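Long-range contacts in probable FAD-dependent oxidoreductase PA4991 (Pseudomonas aeruginosa PAO1, PDB 5EZ7), which probably acts as an FAD-dependent oxidoreductase of the DAO family on an unknown substrate, and is essential for growth of the bacterium in cystic fibrosis sputum: residues 94-99 / 151-156; 51-56 / 74-79; 256-261 / 268-273; 45-50 / 155-160. One frame throughout, in Å; residues are numbered along the deposited sequence.

Interaction 1 (94-99 / 151-156)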
# COMPACT_ATOMS: atom_id res chain seq x y z
N VAL A 94 -6.19 13.52 -6.78
CA VAL A 94 -5.90 12.11 -6.86
C VAL A 94 -7.19 11.39 -7.30
O VAL A 94 -8.29 11.68 -6.82
CB VAL A 94 -5.33 11.57 -5.53
CG1 VAL A 94 -5.12 10.06 -5.59
CG2 VAL A 94 -4.00 12.28 -5.22
N ARG A 95 -7.02 10.47 -8.23
CA ARG A 95 -8.10 9.70 -8.78
C ARG A 95 -8.57 8.65 -7.78
O ARG A 95 -7.76 7.88 -7.26
CB ARG A 95 -7.64 8.99 -10.05
CG ARG A 95 -7.86 9.70 -11.39
CD ARG A 95 -7.60 8.72 -12.56
NE ARG A 95 -8.63 7.67 -12.68
CZ ARG A 95 -8.72 6.73 -13.65
NH1 ARG A 95 -9.74 5.86 -13.63
NH2 ARG A 95 -7.81 6.63 -14.63
N LEU A 96 -9.86 8.66 -7.50
CA LEU A 96 -10.53 7.52 -6.92
C LEU A 96 -11.06 6.62 -8.03
O LEU A 96 -11.65 7.10 -9.00
CB LEU A 96 -11.74 7.97 -6.12
CG LEU A 96 -11.53 8.80 -4.87
CD1 LEU A 96 -12.88 8.93 -4.15
CD2 LEU A 96 -10.45 8.15 -4.01
N LEU A 97 -10.86 5.33 -7.89
CA LEU A 97 -11.52 4.41 -8.78
C LEU A 97 -13.03 4.37 -8.44
O LEU A 97 -13.86 4.36 -9.34
CB LEU A 97 -10.85 3.02 -8.75
CG LEU A 97 -9.43 2.98 -9.35
CD1 LEU A 97 -8.82 1.58 -9.25
CD2 LEU A 97 -9.39 3.45 -10.81
N SER A 98 -13.37 4.41 -7.15
CA SER A 98 -14.76 4.34 -6.73
C SER A 98 -14.92 5.10 -5.45
O SER A 98 -14.05 5.07 -4.57
CB SER A 98 -15.18 2.90 -6.51
OG SER A 98 -16.56 2.77 -6.24
N GLU A 99 -16.04 5.78 -5.36
CA GLU A 99 -16.38 6.58 -4.18
C GLU A 99 -16.82 5.70 -3.02
O GLU A 99 -17.02 6.20 -1.92
CB GLU A 99 -17.53 7.52 -4.54
CG GLU A 99 -17.20 8.50 -5.66
CD GLU A 99 -17.05 9.92 -5.16
OE1 GLU A 99 -16.37 10.12 -4.12
OE2 GLU A 99 -17.63 10.84 -5.79
N THR A 151 -18.62 3.30 3.62
CA THR A 151 -17.86 4.56 3.64
C THR A 151 -16.46 4.37 3.10
O THR A 151 -15.79 5.34 2.79
CB THR A 151 -17.70 5.15 5.07
OG1 THR A 151 -16.99 4.22 5.92
CG2 THR A 151 -19.08 5.51 5.68
N GLU A 152 -16.00 3.13 3.06
CA GLU A 152 -14.72 2.78 2.47
C GLU A 152 -14.58 3.30 1.03
O GLU A 152 -15.55 3.45 0.33
CB GLU A 152 -14.53 1.25 2.52
CG GLU A 152 -14.56 0.63 3.92
CD GLU A 152 -14.21 -0.87 3.94
OE1 GLU A 152 -14.13 -1.45 5.07
OE2 GLU A 152 -13.98 -1.46 2.84
N ILE A 153 -13.35 3.59 0.62
CA ILE A 153 -13.05 4.30 -0.62
C ILE A 153 -12.10 3.42 -1.37
O ILE A 153 -11.32 2.69 -0.73
CB ILE A 153 -12.19 5.57 -0.40
CG1 ILE A 153 -12.64 6.41 0.77
CG2 ILE A 153 -12.18 6.45 -1.63
CD1 ILE A 153 -11.53 7.34 1.26
N VAL A 154 -12.08 3.55 -2.70
CA VAL A 154 -11.06 2.87 -3.51
C VAL A 154 -10.25 3.83 -4.37
O VAL A 154 -10.80 4.49 -5.23
CB VAL A 154 -11.67 1.82 -4.44
CG1 VAL A 154 -10.56 1.05 -5.16
CG2 VAL A 154 -12.58 0.90 -3.64
N PHE A 155 -8.94 3.82 -4.13
CA PHE A 155 -8.00 4.77 -4.70
C PHE A 155 -7.37 4.15 -5.92
O PHE A 155 -7.16 2.97 -5.94
CB PHE A 155 -6.87 5.13 -3.69
CG PHE A 155 -7.12 6.37 -2.88
CD1 PHE A 155 -8.03 6.37 -1.86
CD2 PHE A 155 -6.44 7.55 -3.15
CE1 PHE A 155 -8.30 7.53 -1.10
CE2 PHE A 155 -6.71 8.71 -2.42
CZ PHE A 155 -7.65 8.70 -1.40
N ASP A 156 -7.09 4.96 -6.93
CA ASP A 156 -6.16 4.60 -8.02
C ASP A 156 -4.75 4.75 -7.44
O ASP A 156 -4.24 5.88 -7.32
CB ASP A 156 -6.35 5.54 -9.24
CG ASP A 156 -5.35 5.26 -10.39
OD1 ASP A 156 -4.64 4.23 -10.31
OD2 ASP A 156 -5.28 6.04 -11.38
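L96 CD2 sits almost centrally over one face of the F155 ring, 3.6 Å from the ring centroid and 11° off its normal, a CH-pi contact. The same methyl is wedged against CG2 of I153, so one leucine branch fills the angle between I153 and F155, which alternate with V154 along the strand. V94 meets the ring differently: its CG1, turned anti to the backbone N (chi1 176°), comes in at the edge near the ring plane, 3.7 Å from F155 CD2. The ring is thus gripped on a face and at an edge by residues two apart, while W79 meets it edge-to-face from the helix 75-82.

Outward from this cluster the backbones pair antiparallel. L97 and S98 both face V154, a classic beta bulge: S98 N donates to V154 O at 3.2 Å in a nearly straight bond, L97 N adds a weak, bent one to the same oxygen, and V154 N returns a bond to S98 O. The chain turns a corner at L97, whose CB lies near V154 CG1 and whose CD2 approaches D156 CB.

At the polar edge D156, at the N-cap position of helix 157-168, donates from its N to R95 O (3.0 Å). The two side chains make only a long ion pair: D156 OD2 lies 3.9 Å from R95 NE, over one face of the guanidinium, with the two planes 72° apart. No N-H points at the carboxylate, so this link is probably a diffuse attraction of charges, and cohesion probably rests mainly on the backbone bonds and the apolar cluster around F155.

Interaction 2 (51-56 / 74-79). With FAD (flavin-adenine dinucleotide), chain B.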
# COMPACT_ATOMS: atom_id res chain seq x y z
N GLY A 51 -6.24 -1.26 -3.24
CA GLY A 51 -6.46 0.18 -3.08
C GLY A 51 -7.62 0.51 -2.18
O GLY A 51 -8.06 1.67 -2.12
N ILE A 52 -8.13 -0.49 -1.45
CA ILE A 52 -9.34 -0.29 -0.68
C ILE A 52 -8.94 0.33 0.63
O ILE A 52 -8.07 -0.21 1.33
CB ILE A 52 -10.04 -1.63 -0.37
CG1 ILE A 52 -10.54 -2.28 -1.66
CG2 ILE A 52 -11.20 -1.40 0.61
CD1 ILE A 52 -10.73 -3.78 -1.57
N ILE A 53 -9.60 1.41 1.01
CA ILE A 53 -9.42 1.98 2.34
C ILE A 53 -10.45 1.48 3.33
O ILE A 53 -11.57 1.99 3.42
CB ILE A 53 -9.33 3.50 2.28
CG1 ILE A 53 -7.99 3.81 1.61
CG2 ILE A 53 -9.24 4.10 3.66
CD1 ILE A 53 -8.03 5.09 0.90
N HIS A 54 -10.03 0.45 4.05
CA HIS A 54 -10.83 -0.24 5.04
C HIS A 54 -11.14 0.68 6.21
O HIS A 54 -10.35 1.55 6.55
CB HIS A 54 -10.05 -1.46 5.57
CG HIS A 54 -9.60 -2.41 4.51
ND1 HIS A 54 -10.47 -3.23 3.82
CD2 HIS A 54 -8.36 -2.70 4.03
CE1 HIS A 54 -9.80 -3.97 2.96
NE2 HIS A 54 -8.52 -3.66 3.06
N GLY A 55 -12.29 0.50 6.84
CA GLY A 55 -12.63 1.24 8.06
C GLY A 55 -13.44 0.45 9.04
O GLY A 55 -14.40 0.97 9.63
N GLY A 56 -13.07 -0.82 9.24
CA GLY A 56 -13.94 -1.75 10.00
C GLY A 56 -13.15 -2.83 10.70
O GLY A 56 -11.99 -3.05 10.37
N ASP A 74 -11.14 4.95 11.67
CA ASP A 74 -11.02 6.34 11.28
C ASP A 74 -10.31 6.56 9.92
O ASP A 74 -10.22 7.69 9.46
CB ASP A 74 -10.27 7.08 12.40
CG ASP A 74 -10.56 8.56 12.40
OD1 ASP A 74 -11.75 8.94 12.43
OD2 ASP A 74 -9.59 9.35 12.35
N MET A 75 -9.84 5.49 9.26
CA MET A 75 -9.04 5.66 8.04
C MET A 75 -9.85 6.23 6.85
O MET A 75 -9.44 7.24 6.31
CB MET A 75 -8.28 4.39 7.69
CG MET A 75 -7.06 4.10 8.59
SD MET A 75 -5.80 5.42 8.76
CE MET A 75 -6.11 5.94 10.43
N PRO A 76 -11.02 5.66 6.51
CA PRO A 76 -11.77 6.28 5.39
C PRO A 76 -12.02 7.79 5.56
O PRO A 76 -11.83 8.54 4.61
CB PRO A 76 -13.09 5.48 5.32
CG PRO A 76 -12.82 4.22 6.08
CD PRO A 76 -11.82 4.60 7.15
N ARG A 77 -12.40 8.24 6.74
CA ARG A 77 -12.56 9.69 6.96
C ARG A 77 -11.23 10.43 6.71
O ARG A 77 -11.16 11.39 5.94
CB ARG A 77 -13.08 9.96 8.37
CG ARG A 77 -13.35 11.43 8.69
CD ARG A 77 -13.60 11.64 10.19
NE ARG A 77 -12.42 11.33 11.01
CZ ARG A 77 -11.35 12.13 11.17
NH1 ARG A 77 -11.30 13.31 10.58
NH2 ARG A 77 -10.32 11.75 11.92
N ARG A 78 -10.17 9.97 7.34
CA ARG A 78 -8.87 10.61 7.15
C ARG A 78 -8.38 10.68 5.69
O ARG A 78 -7.91 11.72 5.26
CB ARG A 78 -7.85 9.97 8.07
CG ARG A 78 -8.09 10.39 9.53
CD ARG A 78 -7.07 9.81 10.51
NE ARG A 78 -5.73 10.30 10.27
CZ ARG A 78 -4.66 9.88 10.94
NH1 ARG A 78 -4.79 8.96 11.90
NH2 ARG A 78 -3.44 10.37 10.64
N TRP A 79 -8.54 9.61 4.91
CA TRP A 79 -8.12 9.61 3.51
C TRP A 79 -9.00 10.49 2.65
O TRP A 79 -8.50 11.22 1.80
CB TRP A 79 -8.15 8.20 2.95
CG TRP A 79 -7.06 7.34 3.43
CD1 TRP A 79 -6.96 6.79 4.63
CD2 TRP A 79 -5.95 6.89 2.69
NE1 TRP A 79 -5.85 6.02 4.72
CE2 TRP A 79 -5.20 6.07 3.53
CE3 TRP A 79 -5.49 7.11 1.39
CZ2 TRP A 79 -4.03 5.46 3.13
CZ3 TRP A 79 -4.32 6.50 0.98
CH2 TRP A 79 -3.61 5.67 1.86
PA FAD B . 5.90 -1.77 0.02
O1A FAD B . 4.81 -1.20 -0.82
O2A FAD B . 6.33 -3.20 -0.15
O5B FAD B . 7.15 -0.81 -0.15
C5B FAD B . 8.44 -1.15 0.32
C4B FAD B . 9.41 -0.40 -0.58
O4B FAD B . 10.74 -0.53 -0.05
C3B FAD B . 9.39 -0.95 -2.01
O3B FAD B . 9.11 0.09 -2.95
C2B FAD B . 10.78 -1.53 -2.17
O2B FAD B . 11.31 -1.44 -3.49
C1B FAD B . 11.60 -0.73 -1.15
N9A FAD B . 12.79 -1.45 -0.68
C8A FAD B . 12.86 -2.74 -0.33
N7A FAD B . 14.12 -3.05 0.04
C5A FAD B . 14.86 -1.94 -0.06
C6A FAD B . 16.27 -1.60 0.18
N6A FAD B . 17.10 -2.55 0.63
N1A FAD B . 16.67 -0.34 -0.03
C2A FAD B . 15.82 0.60 -0.47
N3A FAD B . 14.51 0.36 -0.72
C4A FAD B . 13.99 -0.88 -0.54
N1 FAD B . -4.18 -2.83 2.07
C2 FAD B . -5.32 -2.11 2.11
O2 FAD B . -5.47 -1.26 3.01
N3 FAD B . -6.31 -2.28 1.21
C4 FAD B . -6.23 -3.16 0.22
O4 FAD B . -7.15 -3.29 -0.61
C4X FAD B . -5.02 -3.98 0.10
N5 FAD B . -4.88 -4.90 -0.87
C5X FAD B . -3.76 -5.63 -0.97
C6 FAD B . -3.65 -6.55 -2.01
C7 FAD B . -2.52 -7.33 -2.15
C7M FAD B . -2.42 -8.30 -3.29
C8 FAD B . -1.39 -7.15 -1.20
C8M FAD B . -0.12 -7.96 -1.31
C9 FAD B . -1.51 -6.24 -0.16
C9A FAD B . -2.65 -5.47 0.00
N10 FAD B . -2.80 -4.51 1.05
C10 FAD B . -3.97 -3.75 1.11
C1' FAD B . -1.74 -4.28 2.02
C2' FAD B . -0.82 -3.21 1.46
O2' FAD B . -0.53 -3.43 0.08
C3' FAD B . 0.46 -3.12 2.28
O3' FAD B . 0.12 -3.15 3.68
C4' FAD B . 1.22 -1.83 1.97
O4' FAD B . 1.15 -1.50 0.58
C5' FAD B . 2.68 -1.93 2.36
O5' FAD B . 3.30 -0.65 2.19
P FAD B . 4.87 -0.52 2.43
O1P FAD B . 5.32 0.82 1.91
O2P FAD B . 5.11 -0.88 3.85
O3P FAD B . 5.47 -1.73 1.57
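G55 and M75 mark the closest approach of the two backbones, with CA atoms 5.7 Å apart, where the chain leaving the short, weakly bonded strand 52-53 passes beside the start of helix 75-82. The chain from H54 to G55 runs against the first turn of that helix, where H54 O lies 3.4 Å from P76 CD and the CA of G55 is packed on the same proline ring. All the contacts across the two segments are by van der Waals packing.

I53 carries most of it. Its CD1 lies over one face of the W79 indole, offset toward the rim and 3.3 Å from W79 CE3, while CG2 lies over the five-membered ring on the same face in a CH-pi contact. With CG2 anti to the backbone N, this methyl also reaches M75 CB and, at 4.3 Å, P76 CG. The next residue back serves the flavin: I52 N donates to FAD O4 at 3.1 Å and I52 O accepts from FAD N3 at 2.7 Å, a paired grip on the pyrimidine end of the isoalloxazine.

I53 thus packs on the helix, while I52 bonds the flavin. W79 donates through NE1 to A348 O, packs on P351 of helix 350-364 and meets W21 and F155, and strand 52-53 pairs through I53 with I153 at the edge of the three-stranded antiparallel sheet.

Interaction 3 (256-261 / 268-273)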
# COMPACT_ATOMS: atom_id res chain seq x y z
N THR A 256 -12.87 -10.76 -3.40
CA THR A 256 -12.85 -9.28 -3.32
C THR A 256 -12.56 -8.79 -4.76
O THR A 256 -11.51 -9.10 -5.32
CB THR A 256 -11.81 -8.77 -2.24
OG1 THR A 256 -12.29 -9.05 -0.92
CG2 THR A 256 -11.59 -7.26 -2.28
N VAL A 257 -13.50 -8.06 -5.36
CA VAL A 257 -13.32 -7.52 -6.70
C VAL A 257 -13.03 -6.02 -6.67
O VAL A 257 -13.77 -5.26 -6.07
CB VAL A 257 -14.54 -7.72 -7.61
CG1 VAL A 257 -14.24 -7.29 -9.05
CG2 VAL A 257 -14.97 -9.17 -7.62
N THR A 258 -11.99 -5.62 -7.38
CA THR A 258 -11.79 -4.21 -7.77
C THR A 258 -11.62 -4.12 -9.29
O THR A 258 -11.12 -5.05 -9.92
CB THR A 258 -10.60 -3.61 -7.01
OG1 THR A 258 -9.46 -4.50 -7.08
CG2 THR A 258 -10.99 -3.45 -5.54
N THR A 259 -12.09 -3.03 -9.88
CA THR A 259 -11.98 -2.80 -11.34
C THR A 259 -10.93 -1.73 -11.65
O THR A 259 -10.96 -0.65 -11.08
CB THR A 259 -13.34 -2.41 -11.95
OG1 THR A 259 -14.26 -3.45 -11.65
CG2 THR A 259 -13.24 -2.24 -13.52
N HIS A 260 -10.05 -2.03 -12.60
CA HIS A 260 -8.94 -1.16 -12.98
C HIS A 260 -8.92 -0.85 -14.51
O HIS A 260 -8.61 -1.72 -15.29
CB HIS A 260 -7.64 -1.78 -12.50
CG HIS A 260 -7.69 -2.16 -11.04
ND1 HIS A 260 -7.27 -1.32 -10.03
CD2 HIS A 260 -8.16 -3.27 -10.43
CE1 HIS A 260 -7.47 -1.90 -8.86
NE2 HIS A 260 -8.01 -3.08 -9.07
N PRO A 261 -9.26 0.40 -14.92
CA PRO A 261 -9.15 0.81 -16.32
C PRO A 261 -7.74 0.64 -16.89
O PRO A 261 -6.79 0.82 -16.17
CB PRO A 261 -9.50 2.30 -16.28
CG PRO A 261 -10.34 2.46 -15.06
CD PRO A 261 -9.71 1.53 -14.08
N VAL A 268 -9.77 -4.20 -16.12
CA VAL A 268 -9.32 -5.42 -15.51
C VAL A 268 -10.03 -5.56 -14.18
O VAL A 268 -10.11 -4.59 -13.41
CB VAL A 268 -7.78 -5.42 -15.28
CG1 VAL A 268 -7.32 -6.69 -14.58
CG2 VAL A 268 -7.05 -5.28 -16.62
N TRP A 269 -10.56 -6.75 -13.93
CA TRP A 269 -11.08 -7.13 -12.63
C TRP A 269 -9.97 -7.85 -11.90
O TRP A 269 -9.47 -8.87 -12.37
CB TRP A 269 -12.26 -8.12 -12.75
CG TRP A 269 -13.60 -7.54 -13.00
CD1 TRP A 269 -13.97 -6.23 -12.87
CD2 TRP A 269 -14.78 -8.26 -13.38
NE1 TRP A 269 -15.31 -6.09 -13.15
CE2 TRP A 269 -15.83 -7.33 -13.47
CE3 TRP A 269 -15.05 -9.62 -13.65
CZ2 TRP A 269 -17.14 -7.70 -13.83
CZ3 TRP A 269 -16.36 -9.99 -14.02
CH2 TRP A 269 -17.38 -9.03 -14.10
N TYR A 270 -9.64 -7.34 -10.73
CA TYR A 270 -8.58 -7.85 -9.89
C TYR A 270 -9.25 -8.57 -8.72
O TYR A 270 -10.06 -7.96 -8.00
CB TYR A 270 -7.76 -6.65 -9.43
CG TYR A 270 -6.44 -6.92 -8.78
CD1 TYR A 270 -5.67 -8.02 -9.12
CD2 TYR A 270 -5.90 -6.01 -7.87
CE1 TYR A 270 -4.43 -8.24 -8.51
CE2 TYR A 270 -4.68 -6.22 -7.27
CZ TYR A 270 -3.94 -7.34 -7.59
OH TYR A 270 -2.70 -7.56 -6.99
N LEU A 271 -8.92 -9.85 -8.54
CA LEU A 271 -9.57 -10.67 -7.57
C LEU A 271 -8.67 -11.08 -6.42
O LEU A 271 -7.73 -11.86 -6.61
CB LEU A 271 -10.10 -11.96 -8.21
CG LEU A 271 -10.85 -11.95 -9.55
CD1 LEU A 271 -11.29 -13.37 -9.87
CD2 LEU A 271 -12.07 -11.05 -9.55
N GLY A 272 -9.02 -10.61 -5.22
CA GLY A 272 -8.44 -11.09 -3.95
C GLY A 272 -9.48 -11.79 -3.11
O GLY A 272 -10.42 -12.40 -3.65
N GLY A 273 -9.33 -11.68 -1.79
CA GLY A 273 -10.12 -12.44 -0.85
C GLY A 273 -9.62 -13.87 -0.60
O GLY A 273 -8.42 -14.16 -0.73
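V257 CG1 covers one face of the W269 indole, 4.2 Å from the centroid of its five-membered ring, and CG2 of the same valine lies beside L271 CD2. On this face T259 OG1 comes to the indole edge, 3.0 Å from W269 CD1; the hydroxyl bonds to L242 O and the indole NE1 to K240 O. Helix 285-299 lies against W269 and L271 here.

The two strands form a regular antiparallel beta hairpin, part of a larger mixed sheet. Six backbone bonds link them, among them Y270 N to T258 O, nearly straight at 2.8 Å. Near the ends the geometry slackens: T256 N donates to G272 O from 67° above the carbonyl plane, and V268 N meets H260 O at a bent 138°.

The face of T258, H260 and Y270 is also close-packed, with H260 CD2 3.5 Å from Y270 CB. The edge of Y270 is turned toward the face of H260 in an offset edge-to-face pair, centroids 5.7 Å apart and planes at 77°. H260 NE2 shares a 2.8 Å hydrogen bond with T258 OG1, and Y270 OH bonds to K48 O beside the FAD. The loose side lies beyond H260, at exposed P261, which does not touch the partner strand and packs instead on R95 and L97.

Interaction 4 (45-50 / 155-160). With FAD (flavin-adenine dinucleotide), chain B.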
# COMPACT_ATOMS: atom_id res chain seq x y z
N GLN A 45 4.52 -4.11 -2.52
CA GLN A 45 3.12 -4.41 -2.28
C GLN A 45 2.14 -3.34 -2.71
O GLN A 45 1.02 -3.65 -3.10
CB GLN A 45 2.91 -4.64 -0.80
CG GLN A 45 3.72 -5.78 -0.22
CD GLN A 45 3.76 -5.69 1.31
OE1 GLN A 45 2.86 -6.16 2.01
NE2 GLN A 45 4.79 -5.04 1.82
N SER A 46 2.53 -2.07 -2.60
CA SER A 46 1.58 -0.95 -2.75
C SER A 46 0.80 -0.85 -4.05
O SER A 46 -0.42 -0.74 -4.03
CB SER A 46 2.28 0.38 -2.51
OG SER A 46 2.69 0.40 -1.18
N VAL A 47 1.50 -0.85 -5.17
CA VAL A 47 0.84 -0.75 -6.48
C VAL A 47 0.14 -2.05 -6.81
O VAL A 47 -0.66 -2.06 -7.72
CB VAL A 47 1.84 -0.32 -7.58
CG1 VAL A 47 1.26 -0.28 -8.95
CG2 VAL A 47 2.22 1.12 -7.34
N LYS A 48 0.49 -3.14 -6.10
CA LYS A 48 -0.21 -4.41 -6.23
C LYS A 48 -1.41 -4.56 -5.29
O LYS A 48 -2.09 -5.58 -5.34
CB LYS A 48 0.75 -5.58 -6.01
CG LYS A 48 1.89 -5.61 -7.00
CD LYS A 48 2.76 -6.81 -6.68
CE LYS A 48 3.90 -7.01 -7.68
NZ LYS A 48 5.05 -6.17 -7.26
N SER A 49 -1.68 -3.57 -4.45
CA SER A 49 -2.84 -3.66 -3.60
C SER A 49 -4.12 -3.47 -4.40
O SER A 49 -4.09 -3.11 -5.59
CB SER A 49 -2.79 -2.65 -2.44
OG SER A 49 -2.79 -1.29 -2.86
N GLN A 50 -5.24 -3.70 -3.74
CA GLN A 50 -6.55 -3.44 -4.33
C GLN A 50 -6.99 -2.01 -4.06
O GLN A 50 -8.00 -1.57 -4.59
CB GLN A 50 -7.58 -4.47 -3.86
CG GLN A 50 -7.27 -5.88 -4.35
CD GLN A 50 -8.51 -6.81 -4.36
OE1 GLN A 50 -8.72 -7.58 -3.44
NE2 GLN A 50 -9.33 -6.70 -5.40
N PHE A 155 -8.94 3.82 -4.13
CA PHE A 155 -8.00 4.77 -4.70
C PHE A 155 -7.37 4.15 -5.92
O PHE A 155 -7.16 2.97 -5.94
CB PHE A 155 -6.87 5.13 -3.69
CG PHE A 155 -7.12 6.37 -2.88
CD1 PHE A 155 -8.03 6.37 -1.86
CD2 PHE A 155 -6.44 7.55 -3.15
CE1 PHE A 155 -8.30 7.53 -1.10
CE2 PHE A 155 -6.71 8.71 -2.42
CZ PHE A 155 -7.65 8.70 -1.40
N ASP A 156 -7.09 4.96 -6.93
CA ASP A 156 -6.16 4.60 -8.02
C ASP A 156 -4.75 4.75 -7.44
O ASP A 156 -4.24 5.88 -7.32
CB ASP A 156 -6.35 5.54 -9.24
CG ASP A 156 -5.35 5.26 -10.39
OD1 ASP A 156 -4.64 4.23 -10.31
OD2 ASP A 156 -5.28 6.04 -11.38
N VAL A 157 -4.14 3.64 -7.08
CA VAL A 157 -2.88 3.65 -6.34
C VAL A 157 -1.71 4.23 -7.14
O VAL A 157 -0.98 5.07 -6.63
CB VAL A 157 -2.50 2.29 -5.71
CG1 VAL A 157 -1.18 2.37 -4.98
CG2 VAL A 157 -3.58 1.86 -4.71
N PRO A 158 -1.53 3.81 -8.39
CA PRO A 158 -0.48 4.49 -9.15
C PRO A 158 -0.57 6.04 -9.14
O PRO A 158 0.45 6.73 -9.03
CB PRO A 158 -0.66 3.96 -10.56
CG PRO A 158 -1.56 2.77 -10.47
CD PRO A 158 -2.09 2.63 -9.08
N ASP A 159 -1.78 6.57 -9.28
CA ASP A 159 -1.99 8.01 -9.21
C ASP A 159 -1.77 8.60 -7.78
O ASP A 159 -1.36 9.74 -7.63
CB ASP A 159 -3.37 8.33 -9.70
CG ASP A 159 -3.54 9.77 -10.00
OD1 ASP A 159 -2.75 10.29 -10.84
OD2 ASP A 159 -4.44 10.39 -9.36
N LEU A 160 -2.04 7.79 -6.75
CA LEU A 160 -1.74 8.17 -5.36
C LEU A 160 -0.24 8.34 -5.12
O LEU A 160 0.23 9.32 -4.48
CB LEU A 160 -2.29 7.13 -4.41
CG LEU A 160 -1.88 7.26 -2.94
CD1 LEU A 160 -2.30 8.60 -2.31
CD2 LEU A 160 -2.47 6.08 -2.20
PA FAD B . 5.90 -1.77 0.02
O1A FAD B . 4.81 -1.20 -0.82
O2A FAD B . 6.33 -3.20 -0.15
O5B FAD B . 7.15 -0.81 -0.15
C5B FAD B . 8.44 -1.15 0.32
C4B FAD B . 9.41 -0.40 -0.58
O4B FAD B . 10.74 -0.53 -0.05
C3B FAD B . 9.39 -0.95 -2.01
O3B FAD B . 9.11 0.09 -2.95
C2B FAD B . 10.78 -1.53 -2.17
O2B FAD B . 11.31 -1.44 -3.49
C1B FAD B . 11.60 -0.73 -1.15
N9A FAD B . 12.79 -1.45 -0.68
C8A FAD B . 12.86 -2.74 -0.33
N7A FAD B . 14.12 -3.05 0.04
C5A FAD B . 14.86 -1.94 -0.06
C6A FAD B . 16.27 -1.60 0.18
N6A FAD B . 17.10 -2.55 0.63
N1A FAD B . 16.67 -0.34 -0.03
C2A FAD B . 15.82 0.60 -0.47
N3A FAD B . 14.51 0.36 -0.72
C4A FAD B . 13.99 -0.88 -0.54
N1 FAD B . -4.18 -2.83 2.07
C2 FAD B . -5.32 -2.11 2.11
O2 FAD B . -5.47 -1.26 3.01
N3 FAD B . -6.31 -2.28 1.21
C4 FAD B . -6.23 -3.16 0.22
O4 FAD B . -7.15 -3.29 -0.61
C4X FAD B . -5.02 -3.98 0.10
N5 FAD B . -4.88 -4.90 -0.87
C5X FAD B . -3.76 -5.63 -0.97
C6 FAD B . -3.65 -6.55 -2.01
C7 FAD B . -2.52 -7.33 -2.15
C7M FAD B . -2.42 -8.30 -3.29
C8 FAD B . -1.39 -7.15 -1.20
C8M FAD B . -0.12 -7.96 -1.31
C9 FAD B . -1.51 -6.24 -0.16
C9A FAD B . -2.65 -5.47 0.00
N10 FAD B . -2.80 -4.51 1.05
C10 FAD B . -3.97 -3.75 1.11
C1' FAD B . -1.74 -4.28 2.02
C2' FAD B . -0.82 -3.21 1.46
O2' FAD B . -0.53 -3.43 0.08
C3' FAD B . 0.46 -3.12 2.28
O3' FAD B . 0.12 -3.15 3.68
C4' FAD B . 1.22 -1.83 1.97
O4' FAD B . 1.15 -1.50 0.58
C5' FAD B . 2.68 -1.93 2.36
O5' FAD B . 3.30 -0.65 2.19
P FAD B . 4.87 -0.52 2.43
O1P FAD B . 5.32 0.82 1.91
O2P FAD B . 5.11 -0.88 3.85
O3P FAD B . 5.47 -1.73 1.57
O HOH W 1 -6.69 0.46 -6.61
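V157, at the first turn of helix 157-168, has the most surface buried here, and its two methyls divide the work. CG1, anti to the backbone N (chi1 179°), presses on the carbonyl of S46, 3.3 Å from S46 O; CG2 comes 3.7 Å from S49 OG. The same S46 oxygen also accepts from S49 N and S49 OG, the latter at 2.7 Å. The S49 hydroxyl lies between its backbone N and carbonyl carbon (chi1 63°), which folds it back onto that oxygen and closes a tight turn.

V47 is the second main contributor. Its CG2 lies 4.3 Å from V157 CG1 and its CG1 a similar distance from P158 CG, so the valine bears on the helix start with a loose apolar contact. P158 is the third, and meets that methyl with CG. A water bridges the strand and loop nearby, donating to F155 O at 2.6 Å and, weakly, to Q50 O.

The other side of the loop 45-50 faces FAD. Q45 grips the diphosphate oxygen O2A with both its backbone N and its NE2, and S46 donates to O1A through N and, at 2.7 Å, through OG, which also accepts from the ribityl O4'. S46 OG is further joined to I17 N, at the start of helix 17-28 within the GxGxxG sequence, consistent with a Rossmann-type dinucleotide-binding turn. S49 CB lies 3.4 Å from FAD N5. The arrangement is that of a diphosphate- and flavin-binding loop in the FAD site of a DAO-family enzyme, backed by the helix that follows strand 153-155.

How the interactions relate
From the N terminus, the cofactor loop 45-50 opens interaction 4, which closes only at 155-160 and spans the longest loop. Within that span lies interaction 2, the short closure of 51-56 onto helix 75-82; interaction 1 then opens at 94-99 and ends on the stretch where interaction 4 ends, sharing F155 and D156 with it. Interaction 3, a hairpin, follows in series. Strand 153-155 joins interactions 1 and 2 in one antiparallel sheet through the bonds I153 to I53 and F155 to G51. L97 packs on H260, and K48 and Q50 bond to Y270 and T258, tying the large mixed sheet to the FAD site that interactions 2 and 4 line.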